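PDB 3OT6: enoyl-CoA hydratase/isomerase family protein from Pseudomonas syringae pv. tomato, which probably acts on an acyl-CoA thioester, such as by hydrating or isomerising an enoyl-CoA, as many crotonase-fold enzymes do. Local coordinates for residues 17-22 against 49-54; 108-113 against 126-131. One frame throughout, in Å; residues are numbered along the deposited sequence.

Contact 1: 17-22 against 49-54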
loop_
_atom_site.group_PDB
_atom_site.type_symbol
_atom_site.label_atom_id
_atom_site.label_comp_id
_atom_site.label_asym_id
_atom_site.label_seq_id
_atom_site.Cartn_x
_atom_site.Cartn_y
_atom_site.Cartn_z
ATOM N N ALA A 17 -0.934 3.154 -15.750
ATOM C CA ALA A 17 -1.574 4.280 -15.046
ATOM C C ALA A 17 -0.779 4.580 -13.769
ATOM O O ALA A 17 -0.724 3.737 -12.848
ATOM C CB ALA A 17 -3.038 3.969 -14.714
ATOM N N THR A 18 -0.125 5.745 -13.724
ATOM C CA THR A 18 0.601 6.196 -12.558
ATOM C C THR A 18 -0.383 6.933 -11.675
ATOM O O THR A 18 -1.021 7.896 -12.138
ATOM C CB THR A 18 1.756 7.107 -12.912
ATOM O OG1 THR A 18 2.667 6.424 -13.775
ATOM C CG2 THR A 18 2.523 7.475 -11.664
ATOM N N LEU A 19 -0.533 6.440 -10.426
ATOM C CA LEU A 19 -1.322 7.085 -9.339
ATOM C C LEU A 19 -0.350 7.735 -8.384
ATOM O O LEU A 19 0.469 7.054 -7.728
ATOM C CB LEU A 19 -2.215 6.069 -8.649
ATOM C CG LEU A 19 -3.512 5.665 -9.428
ATOM C CD1 LEU A 19 -3.266 5.137 -10.850
ATOM C CD2 LEU A 19 -4.357 4.695 -8.690
ATOM N N THR A 20 -0.346 9.068 -8.373
ATOM C CA THR A 20 0.654 9.787 -7.583
ATOM C C THR A 20 -0.044 10.359 -6.376
ATOM O O THR A 20 -0.982 11.151 -6.537
ATOM C CB THR A 20 1.319 10.900 -8.344
ATOM O OG1 THR A 20 1.941 10.358 -9.520
ATOM C CG2 THR A 20 2.396 11.525 -7.480
ATOM N N LEU A 21 0.309 9.883 -5.183
ATOM C CA LEU A 21 -0.295 10.439 -4.004
ATOM C C LEU A 21 0.453 11.708 -3.710
ATOM O O LEU A 21 1.685 11.742 -3.792
ATOM C CB LEU A 21 -0.155 9.472 -2.838
ATOM C CG LEU A 21 -0.601 9.907 -1.437
ATOM C CD1 LEU A 21 -2.065 10.432 -1.332
ATOM C CD2 LEU A 21 -0.313 8.787 -0.433
ATOM N N ASN A 22 -0.287 12.757 -3.391
ATOM C CA ASN A 22 0.311 14.030 -3.029
ATOM C C ASN A 22 -0.565 14.810 -2.011
ATOM O O ASN A 22 -1.449 15.608 -2.383
ATOM C CB ASN A 22 0.566 14.819 -4.311
ATOM C CG ASN A 22 1.142 16.183 -4.051
ATOM O OD1 ASN A 22 1.636 16.478 -2.957
ATOM N ND2 ASN A 22 1.058 17.036 -5.047
ATOM N N ALA A 49 -5.383 -0.861 -17.167
ATOM C CA ALA A 49 -3.975 -0.513 -17.153
ATOM C C ALA A 49 -3.166 -1.265 -16.073
ATOM O O ALA A 49 -3.693 -1.564 -14.997
ATOM C CB ALA A 49 -3.834 1.027 -16.979
ATOM N N ILE A 50 -1.902 -1.544 -16.349
ATOM C CA ILE A 50 -0.988 -1.802 -15.289
ATOM C C ILE A 50 -0.873 -0.546 -14.369
ATOM O O ILE A 50 -0.705 0.585 -14.867
ATOM C CB ILE A 50 0.358 -2.242 -15.840
ATOM C CG1 ILE A 50 0.167 -3.620 -16.478
ATOM C CG2 ILE A 50 1.366 -2.388 -14.669
ATOM C CD1 ILE A 50 1.287 -4.046 -17.406
ATOM N N VAL A 51 -1.039 -0.722 -13.051
ATOM C CA VAL A 51 -1.094 0.445 -12.140
ATOM C C VAL A 51 0.243 0.564 -11.459
ATOM O O VAL A 51 0.850 -0.452 -11.095
ATOM C CB VAL A 51 -2.178 0.301 -11.040
ATOM C CG1 VAL A 51 -1.991 1.386 -9.969
ATOM C CG2 VAL A 51 -3.652 0.373 -11.645
ATOM N N ILE A 52 0.755 1.798 -11.393
ATOM C CA ILE A 52 1.943 2.175 -10.568
ATOM C C ILE A 52 1.486 3.208 -9.503
ATOM O O ILE A 52 1.104 4.305 -9.863
ATOM C CB ILE A 52 3.031 2.852 -11.376
ATOM C CG1 ILE A 52 3.661 1.908 -12.357
ATOM C CG2 ILE A 52 4.193 3.249 -10.450
ATOM C CD1 ILE A 52 4.877 2.584 -13.147
ATOM N N VAL A 53 1.510 2.860 -8.221
ATOM C CA VAL A 53 1.178 3.792 -7.159
ATOM C C VAL A 53 2.521 4.321 -6.652
ATOM O O VAL A 53 3.446 3.547 -6.419
ATOM C CB VAL A 53 0.409 3.099 -5.975
ATOM C CG1 VAL A 53 0.123 4.089 -4.833
ATOM C CG2 VAL A 53 -0.911 2.505 -6.424
ATOM N N THR A 54 2.640 5.638 -6.502
ATOM C CA THR A 54 3.868 6.266 -6.004
ATOM C C THR A 54 3.514 7.498 -5.152
ATOM O O THR A 54 2.355 7.894 -5.070
ATOM C CB THR A 54 4.875 6.622 -7.201
ATOM O OG1 THR A 54 6.201 6.832 -6.666
ATOM C CG2 THR A 54 4.443 7.884 -7.995
#
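Five backbone hydrogen bonds zip A17, L19 and L21 to the strand I50-T54. They run in the alternating parallel pattern of a right-handed beta-alpha-beta crossover: helix 31-46 carries the chain from one strand to the next in the larger sheet of the crotonase fold. A17 uses both its N and its O toward the strand 50-54, straddling V51, its N giving to I50 O at 2.7 Å and its O accepting from I52 N at 2.8 Å. L19 repeats the scheme two residues on, with L19 N bound to I52 O and T54 N to L19 O. The last rung, L21 N to T54 O at 2.9 Å, is nearly straight at N-H (174°). Four of these five carbonyls also receive a CA-H contact, as where T18 CA lies 3.3 Å from I52 O.

Side chains alternate across the ladder. A17, L19, V51 and V53 share the face covered by helix 31-46, where L19 CD1 meets V51 CG1 at 4.1 Å. T18, I52, T20 and T54 occupy the other face, and helix 186-197 packs on I52. T54 turns OG1 away from its own N (chi1 -162°) to hydrogen-bond A100 O, while its methyl turns to the threonines of the neighbouring strand: T54 CG2 lies 3.8 Å from T20 OG1 and 4.2 Å from T18 CG2.

Contact 2: 108-113 against 126-131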
loop_
_atom_site.group_PDB
_atom_site.type_symbol
_atom_site.label_atom_id
_atom_site.label_comp_id
_atom_site.label_asym_id
_atom_site.label_seq_id
_atom_site.Cartn_x
_atom_site.Cartn_y
_atom_site.Cartn_z
ATOM N N LYS A 108 0.327 2.703 7.797
ATOM C CA LYS A 108 -0.523 2.477 6.608
ATOM C C LYS A 108 0.295 2.706 5.331
ATOM O O LYS A 108 0.122 1.983 4.350
ATOM C CB LYS A 108 -1.820 3.323 6.609
ATOM C CG LYS A 108 -2.824 3.001 5.466
ATOM C CD LYS A 108 -3.519 1.612 5.673
ATOM C CE LYS A 108 -4.312 1.051 4.421
ATOM N NZ LYS A 108 -4.662 -0.450 4.770
ATOM N N GLY A 109 1.206 3.659 5.326
ATOM C CA GLY A 109 2.024 3.797 4.127
ATOM C C GLY A 109 2.793 2.496 3.835
ATOM O O GLY A 109 2.999 2.120 2.677
ATOM N N ALA A 110 3.261 1.801 4.862
ATOM C CA ALA A 110 3.921 0.540 4.567
ATOM C C ALA A 110 2.881 -0.580 4.254
ATOM O O ALA A 110 3.220 -1.552 3.552
ATOM C CB ALA A 110 4.902 0.116 5.684
ATOM N N PHE A 111 1.651 -0.467 4.769
ATOM C CA PHE A 111 0.610 -1.366 4.329
ATOM C C PHE A 111 0.294 -1.289 2.847
ATOM O O PHE A 111 -0.155 -2.267 2.247
ATOM C CB PHE A 111 -0.629 -1.260 5.172
ATOM C CG PHE A 111 -0.452 -1.903 6.523
ATOM C CD1 PHE A 111 -0.091 -3.262 6.622
ATOM C CD2 PHE A 111 -0.602 -1.176 7.687
ATOM C CE1 PHE A 111 0.087 -3.883 7.905
ATOM C CE2 PHE A 111 -0.417 -1.757 8.927
ATOM C CZ PHE A 111 -0.062 -3.106 9.057
ATOM N N LEU A 112 0.542 -0.151 2.228
ATOM C CA LEU A 112 0.269 -0.064 0.809
ATOM C C LEU A 112 1.194 -1.013 0.062
ATOM O O LEU A 112 0.747 -1.595 -0.935
ATOM C CB LEU A 112 0.442 1.348 0.252
ATOM C CG LEU A 112 -0.447 2.437 0.806
ATOM C CD1 LEU A 112 -0.065 3.766 0.063
ATOM C CD2 LEU A 112 -1.857 2.062 0.567
ATOM N N LEU A 113 2.458 -1.147 0.504
ATOM C CA LEU A 113 3.420 -2.092 -0.125
ATOM C C LEU A 113 3.047 -3.591 0.042
ATOM O O LEU A 113 3.484 -4.465 -0.750
ATOM C CB LEU A 113 4.853 -1.864 0.379
ATOM C CG LEU A 113 5.464 -0.444 0.299
ATOM C CD1 LEU A 113 6.542 -0.299 1.382
ATOM C CD2 LEU A 113 6.008 -0.218 -1.119
ATOM N N PHE A 126 16.086 6.122 4.339
ATOM C CA PHE A 126 14.619 6.074 4.466
ATOM C C PHE A 126 14.218 5.047 5.470
ATOM O O PHE A 126 14.996 4.153 5.759
ATOM C CB PHE A 126 14.004 5.835 3.124
ATOM C CG PHE A 126 14.367 6.890 2.105
ATOM C CD1 PHE A 126 13.895 8.200 2.242
ATOM C CD2 PHE A 126 15.179 6.574 1.026
ATOM C CE1 PHE A 126 14.209 9.172 1.322
ATOM C CE2 PHE A 126 15.505 7.541 0.070
ATOM C CZ PHE A 126 15.010 8.846 0.202
ATOM N N SER A 127 13.058 5.214 6.078
ATOM C CA SER A 127 12.539 4.185 6.961
ATOM C C SER A 127 11.312 3.550 6.338
ATOM O O SER A 127 10.377 4.275 5.888
ATOM C CB SER A 127 12.101 4.782 8.306
ATOM O OG SER A 127 13.235 5.398 8.857
ATOM N N ILE A 128 11.264 2.227 6.371
ATOM C CA ILE A 128 10.056 1.555 5.985
ATOM C C ILE A 128 9.663 0.622 7.115
ATOM O O ILE A 128 10.496 -0.215 7.565
ATOM C CB ILE A 128 10.293 0.747 4.736
ATOM C CG1 ILE A 128 10.587 1.664 3.544
ATOM C CG2 ILE A 128 9.135 -0.196 4.524
ATOM C CD1 ILE A 128 11.172 0.934 2.416
ATOM N N GLY A 129 8.429 0.739 7.610
ATOM C CA GLY A 129 8.032 -0.168 8.653
ATOM C C GLY A 129 6.740 0.227 9.283
ATOM O O GLY A 129 6.123 1.165 8.842
ATOM N N LEU A 130 6.394 -0.469 10.366
ATOM C CA LEU A 130 5.133 -0.392 11.002
ATOM C C LEU A 130 5.376 0.109 12.430
ATOM O O LEU A 130 5.757 -0.660 13.333
ATOM C CB LEU A 130 4.481 -1.795 11.018
ATOM C CG LEU A 130 4.205 -2.382 9.635
ATOM C CD1 LEU A 130 3.596 -3.801 9.769
ATOM C CD2 LEU A 130 3.298 -1.449 8.773
ATOM N N ASN A 131 5.156 1.401 12.660
ATOM C CA ASN A 131 5.632 1.927 13.920
ATOM C C ASN A 131 4.544 1.989 14.950
ATOM O O ASN A 131 4.732 2.570 16.006
ATOM C CB ASN A 131 6.318 3.273 13.729
ATOM C CG ASN A 131 5.363 4.352 13.284
ATOM O OD1 ASN A 131 4.260 4.099 12.820
ATOM N ND2 ASN A 131 5.785 5.556 13.425
#
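A chi1 of -74° sets the F111 ring anti to its own carbonyl carbon, and the same choice in L130 (chi1 -62°), followed by an extended chi2, carries the leucine's branched end over that ring. The two side chains cross at about a right angle. L130 CD2 sits above one face in a CH-pi contact, 3.8 Å from the ring centroid and 17° off the normal, and its nearest ring atom is F111 CE2. The other methyl reaches the outer end of the ring, with L130 CD1 3.8 Å from F111 CZ.

The arrangement is a short helix, 108-113, laid against the brief strand 128-129 of the smaller, four-stranded sheet in this crotonase-type fold. A110 faces the strand and fills the middle of the contact: A110 CB is 3.5 Å from G129 O and 3.8 Å from L130 CD2. Farther along the helix L113 CD1 meets I128 CG2 at 4.1 Å, so the apolar seam runs from I128 past G129 to L130. At G129 the backbone is nearly fully extended, in a conformation where a side chain would strike the preceding carbonyl; its backbone bonds go to A105 and A107.

No hydrogen bond joins the two segments. All six touching residues are buried, so their association rests on dispersion and hydrophobic burial, the methyl-on-ring CH-pi contact included.

Both contacts are buried, but they belong to different sheets: contact 1 pairs neighbouring strands within the larger sheet, whereas contact 2 seats a short helix against a strand of the smaller one. Their centres lie about 17 Å apart, and their nearest atoms, about 5 Å apart, do not touch. Contact 1 is held by main-chain polarity, its side chains divided between the two faces of the sheet. Contact 2 depends on side-chain shape, with an aromatic face and aliphatic methyls replacing a ladder. It also buries less surface, 224 against 436 Å². Along the chain, 17-22/49-54 is complete before 108-113/126-131 begins.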